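Local structure of 6b protein (Agrobacterium vitis, 3AQ2) at residues M4-W9 against H194-A199; Q25-A30 against F134-M139; G92-A97 against Q114-G119; W101-Q106 against D149-Q154; S140-R145 against E183-Q188. The protein probably disturbs cell proliferation in host plants, has an ADP-ribosylation fold, and is linked to the miRNA machinery. All coordinates share one frame; numbering follows the deposited sequence.

Interaction 1 of 5, residues M4-W9 against H194-A199; sequences MTVPTW and HYPIVA
Trp9 reaches across to two consecutive backbone carbonyls. Trp9 NE1 lies 3.1 Å from Ile197 O and 3.3 Å from Val198 O. Both bonds are weak and bent, with N-H...O angles of 127° and 140°. The single indole N-H is therefore shared between them, and both oxygens sit at the ring edge, near its plane. Trp9 CG is anti to the backbone N (chi1 176°), which sends the indole out from the short N-terminal 3-10 turn toward 194-199. Trp9 N donates to Val6 O at 2.8 Å within that turn. Thr5 O takes two donors, Thr8 N and Thr8 OG1. The receiving side runs irregularly into strand 199-202. A classic beta bulge sets Val198 and Ala199 together opposite Ala136 of strand 133-137. The N-terminal segment thus packs beside the bulged entry to an inner strand of the mixed sheet. Apolar packing lies around these bonds. Trp9 CZ2 is 4.1 Å from Val198 CG1, and Phe34 of helix 20-38 meets the indole edge-to-face. On the other flank, both Val6 methyls reach the Pro196 ring, with Val6 CG2 3.9 Å from Pro196 CG. These two side chains cross at about a right angle.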
# COMPACT_ATOMS: atom_id res chain seq x y z
N MET A 4 -5.06 19.13 -7.85
CA MET A 4 -6.46 18.61 -7.85
C MET A 4 -6.76 17.68 -6.68
O MET A 4 -5.85 17.30 -5.93
CB MET A 4 -6.75 17.94 -9.19
CG MET A 4 -6.63 18.92 -10.34
SD MET A 4 -7.29 18.29 -11.88
CE MET A 4 -6.05 17.08 -12.27
N THR A 5 -8.04 17.35 -6.51
CA THR A 5 -8.46 16.48 -5.40
C THR A 5 -8.33 15.02 -5.81
O THR A 5 -8.35 14.68 -7.00
CB THR A 5 -9.92 16.76 -4.93
OG1 THR A 5 -10.85 16.37 -5.95
CG2 THR A 5 -10.12 18.24 -4.60
N VAL A 6 -8.20 14.15 -4.81
CA VAL A 6 -8.00 12.72 -5.07
C VAL A 6 -9.05 12.05 -5.99
O VAL A 6 -8.67 11.23 -6.82
CB VAL A 6 -7.79 11.95 -3.75
CG1 VAL A 6 -7.96 10.46 -3.95
CG2 VAL A 6 -6.41 12.24 -3.21
N PRO A 7 -10.35 12.39 -5.85
CA PRO A 7 -11.34 11.81 -6.78
C PRO A 7 -11.06 12.04 -8.27
O PRO A 7 -11.61 11.32 -9.10
CB PRO A 7 -12.66 12.48 -6.36
CG PRO A 7 -12.45 12.80 -4.91
CD PRO A 7 -11.02 13.24 -4.83
N THR A 8 -10.21 13.01 -8.61
CA THR A 8 -9.81 13.20 -10.01
C THR A 8 -8.90 12.09 -10.53
O THR A 8 -8.73 11.91 -11.75
CB THR A 8 -9.12 14.56 -10.27
OG1 THR A 8 -7.83 14.59 -9.64
CG2 THR A 8 -9.97 15.72 -9.80
N TRP A 9 -8.28 11.37 -9.59
CA TRP A 9 -7.33 10.32 -9.95
C TRP A 9 -8.04 9.01 -10.27
O TRP A 9 -8.76 8.47 -9.43
CB TRP A 9 -6.33 10.10 -8.81
CG TRP A 9 -5.38 8.97 -9.08
CD1 TRP A 9 -5.38 7.73 -8.49
CD2 TRP A 9 -4.30 8.97 -10.01
NE1 TRP A 9 -4.37 6.97 -9.01
CE2 TRP A 9 -3.68 7.70 -9.94
CE3 TRP A 9 -3.78 9.93 -10.90
CZ2 TRP A 9 -2.57 7.36 -10.72
CZ3 TRP A 9 -2.68 9.59 -11.68
CH2 TRP A 9 -2.08 8.31 -11.58
N HIS A 194 -10.67 4.72 3.83
CA HIS A 194 -10.57 5.50 2.61
C HIS A 194 -9.12 5.96 2.42
O HIS A 194 -8.56 6.63 3.29
CB HIS A 194 -11.52 6.69 2.71
CG HIS A 194 -11.35 7.71 1.63
ND1 HIS A 194 -11.17 7.38 0.30
CD2 HIS A 194 -11.40 9.06 1.68
CE1 HIS A 194 -11.07 8.49 -0.41
NE2 HIS A 194 -11.20 9.52 0.40
N TYR A 195 -8.51 5.59 1.29
CA TYR A 195 -7.09 5.87 1.07
C TYR A 195 -6.77 5.83 -0.43
O TYR A 195 -7.23 4.93 -1.13
CB TYR A 195 -6.25 4.82 1.81
CG TYR A 195 -4.79 5.18 1.96
CD1 TYR A 195 -4.33 5.78 3.14
CD2 TYR A 195 -3.87 4.93 0.93
CE1 TYR A 195 -2.98 6.12 3.29
CE2 TYR A 195 -2.53 5.27 1.06
CZ TYR A 195 -2.09 5.86 2.25
OH TYR A 195 -0.77 6.20 2.39
N PRO A 196 -5.98 6.81 -0.92
CA PRO A 196 -5.72 6.84 -2.37
C PRO A 196 -4.83 5.69 -2.81
O PRO A 196 -3.82 5.41 -2.17
CB PRO A 196 -4.99 8.17 -2.58
CG PRO A 196 -5.26 8.98 -1.33
CD PRO A 196 -5.31 7.94 -0.25
N ILE A 197 -5.23 5.04 -3.89
CA ILE A 197 -4.46 3.95 -4.47
C ILE A 197 -3.88 4.45 -5.79
O ILE A 197 -4.62 4.96 -6.63
CB ILE A 197 -5.35 2.69 -4.70
CG1 ILE A 197 -6.06 2.27 -3.39
CG2 ILE A 197 -4.51 1.54 -5.29
CD1 ILE A 197 -5.13 1.98 -2.20
N VAL A 198 -2.57 4.33 -5.97
CA VAL A 198 -1.94 4.75 -7.21
C VAL A 198 -2.25 3.75 -8.33
O VAL A 198 -2.71 4.14 -9.42
CB VAL A 198 -0.42 4.93 -7.06
CG1 VAL A 198 0.21 5.33 -8.41
CG2 VAL A 198 -0.13 5.98 -5.98
N ALA A 199 -2.01 2.48 -8.05
CA ALA A 199 -2.20 1.42 -9.03
C ALA A 199 -2.51 0.10 -8.34
O ALA A 199 -2.26 -0.06 -7.15
CB ALA A 199 -0.95 1.28 -9.90

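Interaction 2 of 5, residues Q25-A30 against F134-M139; sequences QHLRQA and FLAILM
Leu27 of helix 20-38 points onto Phe134 and Ala136 of strand 133-137. This is a helix packed on one face of the mixed sheet of the ADP-ribosylation fold. A single methyl, CD2, makes the contact with the strand. Leu27 has CG beside the backbone N and anti to the carbonyl carbon (chi1 -73°). Its chi2 of 168° puts CD1 anti to CA and leaves CD2 as the branch turned to the strand. CD1 turns instead to the ring of Trp101. Phe134 has its CG between the backbone N and the carbonyl carbon (chi1 67°). Its ring rises toward the helix, and the two side chains come from opposite directions. Leu27 CD2 meets the ring at its edge, near the ring plane, 4.1 Å from Phe134 CE1. No ring face is used by the leucine. Leu23, one turn earlier in the same helix, also touches Phe134, and Tyr67 of the neighbouring strand touches both Leu27 and Ala136. Phe134 and Ala136 are two residues apart, so both side chains face the helix. At the small Ala136 the backbones come to 8.1 Å, Leu27 CA to Ala136 CA. Leu27 CD2 ends 3.9 Å from Ala136 CB.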
# COMPACT_ATOMS: atom_id res chain seq x y z
N GLN A 25 7.71 -0.03 -15.68
CA GLN A 25 7.57 1.22 -16.44
C GLN A 25 6.20 1.86 -16.18
O GLN A 25 6.11 3.07 -15.97
CB GLN A 25 7.77 0.95 -17.93
CG GLN A 25 9.20 0.49 -18.28
CD GLN A 25 9.30 -0.18 -19.66
OE1 GLN A 25 8.36 -0.14 -20.45
NE2 GLN A 25 10.45 -0.78 -19.94
N HIS A 26 5.14 1.05 -16.20
CA HIS A 26 3.79 1.56 -15.90
C HIS A 26 3.67 2.11 -14.48
O HIS A 26 3.00 3.12 -14.25
CB HIS A 26 2.72 0.49 -16.13
CG HIS A 26 2.36 0.29 -17.57
ND1 HIS A 26 1.27 0.90 -18.16
CD2 HIS A 26 2.95 -0.45 -18.54
CE1 HIS A 26 1.21 0.53 -19.43
NE2 HIS A 26 2.22 -0.28 -19.69
N LEU A 27 4.31 1.43 -13.52
CA LEU A 27 4.29 1.90 -12.13
C LEU A 27 5.02 3.23 -12.00
O LEU A 27 4.55 4.13 -11.30
CB LEU A 27 4.88 0.85 -11.20
CG LEU A 27 4.00 -0.37 -10.95
CD1 LEU A 27 4.81 -1.49 -10.26
CD2 LEU A 27 2.80 0.01 -10.08
N ARG A 28 6.16 3.36 -12.68
CA ARG A 28 6.94 4.60 -12.68
C ARG A 28 6.09 5.77 -13.18
O ARG A 28 6.05 6.83 -12.54
CB ARG A 28 8.20 4.46 -13.54
CG ARG A 28 9.12 5.67 -13.49
CD ARG A 28 10.43 5.39 -14.23
NE ARG A 28 11.33 6.54 -14.16
CZ ARG A 28 12.56 6.59 -14.69
NH1 ARG A 28 13.06 5.55 -15.34
NH2 ARG A 28 13.28 7.70 -14.56
N GLN A 29 5.39 5.55 -14.29
CA GLN A 29 4.56 6.58 -14.91
C GLN A 29 3.35 6.91 -14.04
O GLN A 29 2.95 8.07 -13.97
CB GLN A 29 4.09 6.15 -16.30
CG GLN A 29 3.51 7.31 -17.13
CD GLN A 29 4.51 8.45 -17.32
OE1 GLN A 29 5.66 8.22 -17.69
NE2 GLN A 29 4.06 9.68 -17.07
N ALA A 30 2.77 5.89 -13.41
CA ALA A 30 1.60 6.11 -12.55
C ALA A 30 1.97 7.02 -11.39
O ALA A 30 1.22 7.94 -11.04
CB ALA A 30 1.05 4.78 -12.05
N PHE A 134 -1.46 -6.88 -5.78
CA PHE A 134 -0.93 -5.79 -4.96
C PHE A 134 -1.66 -4.49 -5.19
O PHE A 134 -2.25 -4.27 -6.26
CB PHE A 134 0.58 -5.57 -5.23
CG PHE A 134 0.88 -5.05 -6.62
CD1 PHE A 134 0.88 -3.67 -6.89
CD2 PHE A 134 1.15 -5.93 -7.67
CE1 PHE A 134 1.14 -3.17 -8.18
CE2 PHE A 134 1.43 -5.45 -8.97
CZ PHE A 134 1.42 -4.08 -9.23
N LEU A 135 -1.59 -3.64 -4.18
CA LEU A 135 -1.96 -2.23 -4.26
C LEU A 135 -0.66 -1.44 -4.16
O LEU A 135 0.12 -1.65 -3.23
CB LEU A 135 -2.89 -1.87 -3.09
CG LEU A 135 -4.18 -2.70 -3.00
CD1 LEU A 135 -4.91 -2.41 -1.69
CD2 LEU A 135 -5.06 -2.42 -4.20
N ALA A 136 -0.41 -0.55 -5.11
CA ALA A 136 0.74 0.34 -5.05
C ALA A 136 0.29 1.68 -4.48
O ALA A 136 -0.68 2.28 -4.97
CB ALA A 136 1.35 0.50 -6.44
N ILE A 137 0.99 2.14 -3.45
CA ILE A 137 0.60 3.36 -2.75
C ILE A 137 1.76 4.30 -2.52
O ILE A 137 2.93 3.89 -2.57
CB ILE A 137 -0.03 3.05 -1.35
CG1 ILE A 137 0.98 2.32 -0.44
CG2 ILE A 137 -1.38 2.30 -1.51
CD1 ILE A 137 0.56 2.34 1.04
N LEU A 138 1.43 5.56 -2.29
CA LEU A 138 2.34 6.50 -1.65
C LEU A 138 1.88 6.60 -0.20
O LEU A 138 0.68 6.75 0.09
CB LEU A 138 2.29 7.85 -2.36
CG LEU A 138 2.95 7.78 -3.73
CD1 LEU A 138 2.50 8.93 -4.60
CD2 LEU A 138 4.48 7.76 -3.62
N MET A 139 2.83 6.46 0.72
CA MET A 139 2.50 6.39 2.14
C MET A 139 2.29 7.76 2.77
O MET A 139 2.95 8.75 2.40
CB MET A 139 3.62 5.66 2.90
CG MET A 139 3.67 4.19 2.57
SD MET A 139 5.05 3.36 3.37
CE MET A 139 6.42 4.31 2.71

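Interaction 3 of 5, residues G92-A97 against Q114-G119; sequences GTVATA and QSCGQG
Val94 and Cys116 meet without a ring, amide or other flat side chain between them, so neither offers a face or an edge to the other. The aromatic groups of this region are neighbours: Trp158 of strand 154-161 and Tyr165 both touch Val94, and Trp158 also touches Ser115. The contact itself is a rounded isopropyl group against one sulfur. Cys116 SG is 3.7 Å from Val94 CB, 3.8 Å from Val94 CG2 and 4.0 Å from Val94 CG1. The sulfur therefore sits beside CB in the notch between the two methyls, slightly nearer CG2. Cys116 SG lies beside its own backbone N (chi1 -59°), and this brings the thiol over the strand. Val94 CG2 is also 4.4 Å from Ser115 O, a marginal approach. The contact joins strand 93-96 of the three-stranded antiparallel sheet to the end of helix 105-115. Cys116 is the first residue to leave helical geometry there. Several polar groups nearby have other partners: Ser115 OG bonds to Ile111 O and Arg147 NH1, Ser115 O to Tyr165 OH, and Cys116 O to His125 NE2. The direct link between the two segments is van der Waals contact of an apolar kind. The buried thiol behaves here mainly as an apolar group, packed against the valine without a directional bond between them.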
# COMPACT_ATOMS: atom_id res chain seq x y z
N GLY A 92 -3.68 -2.34 11.71
CA GLY A 92 -2.40 -2.07 11.09
C GLY A 92 -2.40 -2.38 9.61
O GLY A 92 -2.97 -3.38 9.19
N THR A 93 -1.75 -1.52 8.83
CA THR A 93 -1.47 -1.83 7.44
C THR A 93 0.03 -1.78 7.21
O THR A 93 0.67 -0.73 7.37
CB THR A 93 -2.16 -0.84 6.47
OG1 THR A 93 -3.57 -0.83 6.72
CG2 THR A 93 -1.88 -1.26 5.01
N VAL A 94 0.58 -2.94 6.82
CA VAL A 94 2.00 -3.08 6.57
C VAL A 94 2.25 -3.01 5.06
O VAL A 94 1.63 -3.75 4.27
CB VAL A 94 2.56 -4.40 7.16
CG1 VAL A 94 4.01 -4.63 6.76
CG2 VAL A 94 2.41 -4.42 8.68
N ALA A 95 3.15 -2.11 4.67
CA ALA A 95 3.56 -1.95 3.28
C ALA A 95 5.06 -2.18 3.16
O ALA A 95 5.79 -2.02 4.14
CB ALA A 95 3.17 -0.57 2.76
N THR A 96 5.53 -2.55 1.98
CA THR A 96 6.96 -2.73 1.78
C THR A 96 7.45 -2.10 0.48
O THR A 96 6.69 -2.00 -0.48
CB THR A 96 7.36 -4.24 1.81
OG1 THR A 96 8.79 -4.37 1.67
CG2 THR A 96 6.63 -5.06 0.71
N ALA A 97 8.72 -1.70 0.48
CA ALA A 97 9.39 -1.25 -0.72
C ALA A 97 9.72 -2.43 -1.67
O ALA A 97 10.04 -2.19 -2.84
CB ALA A 97 10.66 -0.46 -0.37
N GLN A 114 5.66 -13.54 8.77
CA GLN A 114 6.53 -13.19 9.89
C GLN A 114 6.37 -11.71 10.28
O GLN A 114 6.63 -11.34 11.43
CB GLN A 114 7.99 -13.52 9.55
CG GLN A 114 8.92 -13.74 10.79
CD GLN A 114 8.42 -14.82 11.77
OE1 GLN A 114 7.57 -15.65 11.43
NE2 GLN A 114 8.97 -14.81 12.99
N SER A 115 5.90 -10.89 9.33
CA SER A 115 5.81 -9.44 9.49
C SER A 115 4.47 -8.95 10.04
O SER A 115 4.39 -7.86 10.62
CB SER A 115 6.06 -8.74 8.15
OG SER A 115 7.36 -9.00 7.65
N CYS A 116 3.42 -9.75 9.84
CA CYS A 116 2.05 -9.32 10.11
C CYS A 116 1.32 -10.37 10.91
O CYS A 116 1.41 -11.54 10.60
CB CYS A 116 1.32 -9.18 8.77
SG CYS A 116 2.06 -8.01 7.64
N GLY A 117 0.54 -9.94 11.90
CA GLY A 117 -0.28 -10.86 12.69
C GLY A 117 -1.62 -11.17 12.05
O GLY A 117 -1.88 -10.82 10.89
N GLN A 118 -2.46 -11.86 12.82
CA GLN A 118 -3.79 -12.24 12.33
C GLN A 118 -4.84 -11.34 12.97
O GLN A 118 -4.64 -10.83 14.09
CB GLN A 118 -4.07 -13.71 12.66
CG GLN A 118 -3.00 -14.67 12.15
CD GLN A 118 -3.53 -16.10 11.99
OE1 GLN A 118 -4.67 -16.30 11.61
NE2 GLN A 118 -2.68 -17.07 12.25
N GLY A 119 -5.96 -11.17 12.27
CA GLY A 119 -7.07 -10.38 12.79
C GLY A 119 -7.49 -9.23 11.89
O GLY A 119 -8.58 -8.68 12.05

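Interaction 4 of 5, residues W101-Q106 against D149-Q154; sequences WLLDPQ and DVIRGQ
Leu102 and Arg152 run alongside in opposite senses, and the guanidinium ends at the Leu102 carbonyl. Arg152 NH2 donates to Leu102 O at 3.1 Å with an N-H...O angle of 166°. The donor lies in the carbonyl plane, on a lone pair, and the oxygen is almost in the guanidinium plane. Arg152 NH1 adds a weak bond to the same oxygen at 3.5 Å. A bend in the arginine chain at chi3 (-77°) turns the group back toward the leucine. Leu102 CD1 approaches the guanidinium obliquely. It is modelled very close, 3.1 Å from Arg152 NH2, and the exact value is doubtful. Ile151 CG2 lies over one guanidinium face, toward its rim. Leu102 crosses Ile151 at a slant, with Leu102 CD2 4.2 Å from Ile151 CB. Farther along, Leu103 CD2 comes to 4.4 Å from Ile151 CD1. Ile151 to Gln154 form a type I' turn, the tight hairpin between strands 143-151 and 154-161. The facing segment leads into helix 105-115, where Asp104 is the N-cap and its OD1 accepts from Gln106 N at 2.8 Å. The hairpin tip is thus tied to the loop that leads into that helix. The polar part of the contact is a charge-assisted hydrogen bond to a neutral carbonyl, set beside a small leucine-isoleucine patch; it orients the exposed arginine without neutralising its charge.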
# COMPACT_ATOMS: atom_id res chain seq x y z
N TRP A 101 7.92 -8.08 -8.19
CA TRP A 101 8.78 -9.02 -8.93
C TRP A 101 10.04 -9.42 -8.17
O TRP A 101 10.87 -10.15 -8.71
CB TRP A 101 9.20 -8.41 -10.28
CG TRP A 101 9.84 -7.05 -10.14
CD1 TRP A 101 11.17 -6.77 -9.90
CD2 TRP A 101 9.18 -5.79 -10.21
NE1 TRP A 101 11.36 -5.41 -9.82
CE2 TRP A 101 10.15 -4.78 -10.00
CE3 TRP A 101 7.85 -5.40 -10.44
CZ2 TRP A 101 9.84 -3.42 -10.02
CZ3 TRP A 101 7.53 -4.03 -10.43
CH2 TRP A 101 8.53 -3.07 -10.24
N LEU A 102 10.21 -8.93 -6.94
CA LEU A 102 11.48 -9.19 -6.22
C LEU A 102 11.62 -10.65 -5.84
O LEU A 102 12.70 -11.26 -6.00
CB LEU A 102 11.60 -8.31 -4.98
CG LEU A 102 12.98 -8.37 -4.30
CD1 LEU A 102 14.05 -7.61 -5.10
CD2 LEU A 102 12.90 -7.83 -2.87
N LEU A 103 10.53 -11.21 -5.32
CA LEU A 103 10.46 -12.59 -4.85
C LEU A 103 9.23 -13.26 -5.41
O LEU A 103 8.27 -12.59 -5.79
CB LEU A 103 10.38 -12.61 -3.32
CG LEU A 103 11.55 -11.99 -2.55
CD1 LEU A 103 11.21 -11.96 -1.07
CD2 LEU A 103 12.83 -12.75 -2.80
N ASP A 104 9.25 -14.59 -5.47
CA ASP A 104 8.06 -15.36 -5.87
C ASP A 104 6.98 -15.10 -4.80
O ASP A 104 7.31 -14.88 -3.63
CB ASP A 104 8.40 -16.85 -5.94
CG ASP A 104 7.23 -17.71 -6.41
OD1 ASP A 104 6.37 -18.08 -5.58
OD2 ASP A 104 7.19 -18.05 -7.61
N PRO A 105 5.69 -15.10 -5.20
CA PRO A 105 4.62 -14.91 -4.22
C PRO A 105 4.66 -15.89 -3.04
O PRO A 105 4.25 -15.54 -1.93
CB PRO A 105 3.34 -15.08 -5.06
CG PRO A 105 3.76 -14.61 -6.42
CD PRO A 105 5.16 -15.15 -6.58
N GLN A 106 5.16 -17.11 -3.26
CA GLN A 106 5.27 -18.05 -2.13
C GLN A 106 6.30 -17.58 -1.10
O GLN A 106 6.06 -17.67 0.11
CB GLN A 106 5.59 -19.46 -2.63
CG GLN A 106 4.48 -20.02 -3.54
CD GLN A 106 4.65 -21.51 -3.82
OE1 GLN A 106 5.78 -22.00 -3.94
NE2 GLN A 106 3.53 -22.23 -3.91
N ASP A 149 14.96 -5.20 5.10
CA ASP A 149 15.46 -6.49 4.60
C ASP A 149 16.43 -6.25 3.45
O ASP A 149 16.24 -5.34 2.65
CB ASP A 149 14.31 -7.37 4.10
CG ASP A 149 13.36 -7.80 5.21
OD1 ASP A 149 13.75 -7.80 6.41
OD2 ASP A 149 12.22 -8.18 4.87
N VAL A 150 17.45 -7.10 3.36
CA VAL A 150 18.46 -6.98 2.31
C VAL A 150 18.35 -8.20 1.40
O VAL A 150 18.49 -9.33 1.86
CB VAL A 150 19.88 -6.87 2.92
CG1 VAL A 150 20.96 -6.90 1.82
CG2 VAL A 150 19.99 -5.61 3.78
N ILE A 151 18.10 -7.96 0.11
CA ILE A 151 18.02 -9.03 -0.89
C ILE A 151 18.92 -8.64 -2.06
O ILE A 151 18.84 -7.52 -2.55
CB ILE A 151 16.55 -9.21 -1.38
CG1 ILE A 151 15.66 -9.78 -0.26
CG2 ILE A 151 16.48 -10.08 -2.64
CD1 ILE A 151 15.89 -11.26 0.04
N ARG A 152 19.76 -9.58 -2.50
CA ARG A 152 20.72 -9.34 -3.59
C ARG A 152 21.47 -8.03 -3.36
O ARG A 152 21.68 -7.24 -4.29
CB ARG A 152 20.03 -9.38 -4.97
CG ARG A 152 19.36 -10.73 -5.31
CD ARG A 152 18.80 -10.79 -6.76
NE ARG A 152 17.54 -10.07 -6.95
CZ ARG A 152 16.32 -10.55 -6.65
NH1 ARG A 152 16.15 -11.76 -6.15
NH2 ARG A 152 15.26 -9.79 -6.88
N GLY A 153 21.86 -7.81 -2.10
CA GLY A 153 22.71 -6.69 -1.72
C GLY A 153 22.03 -5.34 -1.60
O GLY A 153 22.70 -4.33 -1.37
N GLN A 154 20.70 -5.33 -1.74
CA GLN A 154 19.92 -4.09 -1.72
C GLN A 154 18.95 -4.06 -0.55
O GLN A 154 18.33 -5.08 -0.23
CB GLN A 154 19.11 -3.96 -3.02
CG GLN A 154 19.96 -4.00 -4.29
CD GLN A 154 20.62 -2.68 -4.62
OE1 GLN A 154 20.53 -1.71 -3.87
NE2 GLN A 154 21.30 -2.64 -5.76

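Interaction 5 of 5, residues S140-R145 against E183-Q188; sequences SQLFIR and ETREFQ
Leu142 fits between the Phe187 ring and the Arg185 guanidinium, one methyl to each. The tight side is at Phe187. Leu142 CD1 sits over one ring face, toward its rim, 3.4 Å from Phe187 CG. It lies 3.7 Å from the ring centroid and 25° off the normal, a CH-pi contact. A chi1 of 56° sets the Phe187 ring beside Leu142, and a chi2 of 81° turns its face to the methyl. Leu142 CD2 lies over the centre of the guanidinium, 3.7 Å from Arg185 CZ. The other side is looser and wetter. Arg185 reaches Gln141 by a water, which accepts from Arg185 NH1 at 2.9 Å and donates to Gln141 O at 2.9 Å. Gln141 CG only brushes Arg185 NH1, at 3.8 Å; Gln141 NE2 bonds to Asp56 O and Gln141 OE1 to Tyr58 N. Glu183 holds the guanidinium side-on: Arg185 NH2 to Glu183 OE1 and Arg185 NE to Glu183 OE2 are both 2.9 Å. Glu183 OE2 also takes Arg185 N. Leu142 belongs to a type I turn from Ser140 to Phe143, opened by an ST turn and leading into strand 143-151. The partner segment is an irregular loop following the unmodelled residues 170-182. The carboxylate probably offsets the arginine charge and fixes the plane of the guanidinium, leaving one flat face for a methyl to pack on.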
# COMPACT_ATOMS: atom_id res chain seq x y z
N SER A 140 1.35 7.81 3.71
CA SER A 140 1.09 9.00 4.51
C SER A 140 2.12 9.13 5.63
O SER A 140 2.96 8.25 5.83
CB SER A 140 -0.30 8.90 5.12
OG SER A 140 -0.29 7.95 6.16
N GLN A 141 2.02 10.22 6.40
CA GLN A 141 2.97 10.43 7.49
C GLN A 141 2.73 9.45 8.64
O GLN A 141 3.56 9.33 9.54
CB GLN A 141 2.96 11.89 7.97
CG GLN A 141 1.94 12.21 9.07
CD GLN A 141 0.50 12.44 8.57
OE1 GLN A 141 0.08 11.91 7.54
NE2 GLN A 141 -0.26 13.21 9.33
N LEU A 142 1.61 8.73 8.59
CA LEU A 142 1.29 7.76 9.65
C LEU A 142 1.98 6.41 9.46
O LEU A 142 1.91 5.55 10.34
CB LEU A 142 -0.23 7.58 9.79
CG LEU A 142 -1.02 8.85 10.09
CD1 LEU A 142 -2.49 8.49 10.18
CD2 LEU A 142 -0.56 9.52 11.38
N PHE A 143 2.64 6.22 8.32
CA PHE A 143 3.44 5.01 8.13
C PHE A 143 4.82 5.25 8.76
O PHE A 143 5.49 6.24 8.44
CB PHE A 143 3.61 4.71 6.65
CG PHE A 143 2.40 4.04 6.01
CD1 PHE A 143 1.32 4.81 5.57
CD2 PHE A 143 2.34 2.66 5.85
CE1 PHE A 143 0.21 4.21 4.96
CE2 PHE A 143 1.24 2.04 5.26
CZ PHE A 143 0.17 2.83 4.80
N ILE A 144 5.24 4.34 9.63
CA ILE A 144 6.57 4.40 10.22
C ILE A 144 7.38 3.22 9.69
O ILE A 144 6.81 2.15 9.43
CB ILE A 144 6.51 4.36 11.77
CG1 ILE A 144 5.75 3.12 12.26
CG2 ILE A 144 5.88 5.66 12.31
CD1 ILE A 144 5.99 2.80 13.74
N ARG A 145 8.68 3.42 9.49
CA ARG A 145 9.54 2.31 9.07
C ARG A 145 9.77 1.37 10.25
O ARG A 145 10.14 1.81 11.33
CB ARG A 145 10.89 2.83 8.58
CG ARG A 145 11.74 1.73 7.99
CD ARG A 145 12.38 2.22 6.74
NE ARG A 145 13.47 1.36 6.30
CZ ARG A 145 14.15 1.59 5.19
NH1 ARG A 145 13.81 2.61 4.41
NH2 ARG A 145 15.15 0.80 4.85
N GLU A 183 -1.61 10.51 21.31
CA GLU A 183 -1.99 10.75 19.92
C GLU A 183 -3.21 11.65 19.86
O GLU A 183 -4.28 11.28 20.35
CB GLU A 183 -2.27 9.43 19.19
CG GLU A 183 -2.70 9.62 17.73
CD GLU A 183 -1.63 10.31 16.90
OE1 GLU A 183 -0.66 9.65 16.53
OE2 GLU A 183 -1.77 11.53 16.64
N THR A 184 -3.06 12.82 19.24
CA THR A 184 -4.14 13.81 19.18
C THR A 184 -4.62 14.12 17.76
O THR A 184 -5.56 14.90 17.57
CB THR A 184 -3.74 15.13 19.86
OG1 THR A 184 -2.65 15.72 19.15
CG2 THR A 184 -3.34 14.90 21.33
N ARG A 185 -3.99 13.53 16.76
CA ARG A 185 -4.40 13.77 15.37
C ARG A 185 -5.66 13.01 15.02
O ARG A 185 -5.95 11.96 15.62
CB ARG A 185 -3.28 13.39 14.39
CG ARG A 185 -2.08 14.30 14.47
CD ARG A 185 -0.90 13.75 13.71
NE ARG A 185 -0.40 12.51 14.30
CZ ARG A 185 0.69 11.87 13.88
NH1 ARG A 185 1.41 12.35 12.88
NH2 ARG A 185 1.06 10.75 14.48
N GLU A 186 -6.41 13.53 14.05
CA GLU A 186 -7.60 12.86 13.56
C GLU A 186 -7.28 12.07 12.31
O GLU A 186 -6.84 12.64 11.32
CB GLU A 186 -8.73 13.84 13.25
CG GLU A 186 -10.02 13.10 12.92
CD GLU A 186 -11.02 13.91 12.12
OE1 GLU A 186 -11.03 15.15 12.24
OE2 GLU A 186 -11.79 13.26 11.38
N PHE A 187 -7.51 10.77 12.38
CA PHE A 187 -7.34 9.91 11.23
C PHE A 187 -8.17 8.64 11.39
O PHE A 187 -8.66 8.33 12.48
CB PHE A 187 -5.84 9.60 11.00
CG PHE A 187 -5.15 8.98 12.19
CD1 PHE A 187 -5.27 7.61 12.45
CD2 PHE A 187 -4.37 9.77 13.03
CE1 PHE A 187 -4.62 7.04 13.55
CE2 PHE A 187 -3.71 9.20 14.12
CZ PHE A 187 -3.84 7.84 14.39
N GLN A 188 -8.33 7.90 10.29
CA GLN A 188 -9.18 6.72 10.29
C GLN A 188 -8.54 5.53 10.97
O GLN A 188 -7.36 5.27 10.78
CB GLN A 188 -9.50 6.31 8.86
CG GLN A 188 -10.30 7.30 8.09
CD GLN A 188 -10.31 6.92 6.64
OE1 GLN A 188 -11.20 6.19 6.19
NE2 GLN A 188 -9.31 7.38 5.90
O HOH W 1 3.70 10.77 12.02

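Overall arrangement
From the N terminus, interaction 1 joins 4-9 to 194-199 and closes a loop that holds all the others. Next, interaction 2 ties helix 20-38 to strand 133-137; interaction 3 is nested inside it. Interaction 3 links strand 93-96 to the end of helix 105-115. Interaction 4 starts inside the loops closed by 2 and 3 and ends beyond both, so it crosses them. Interaction 5 follows 2 and 3 in series but crosses 4, because 140-145 falls between 101-106 and 149-154 and 183-188 lies beyond. Interactions 1 and 2 serve the mixed sheet; 3, 4 and 5 reach the three-stranded one. Phe143 touches Ile137 and Ala95, where the two sheets meet.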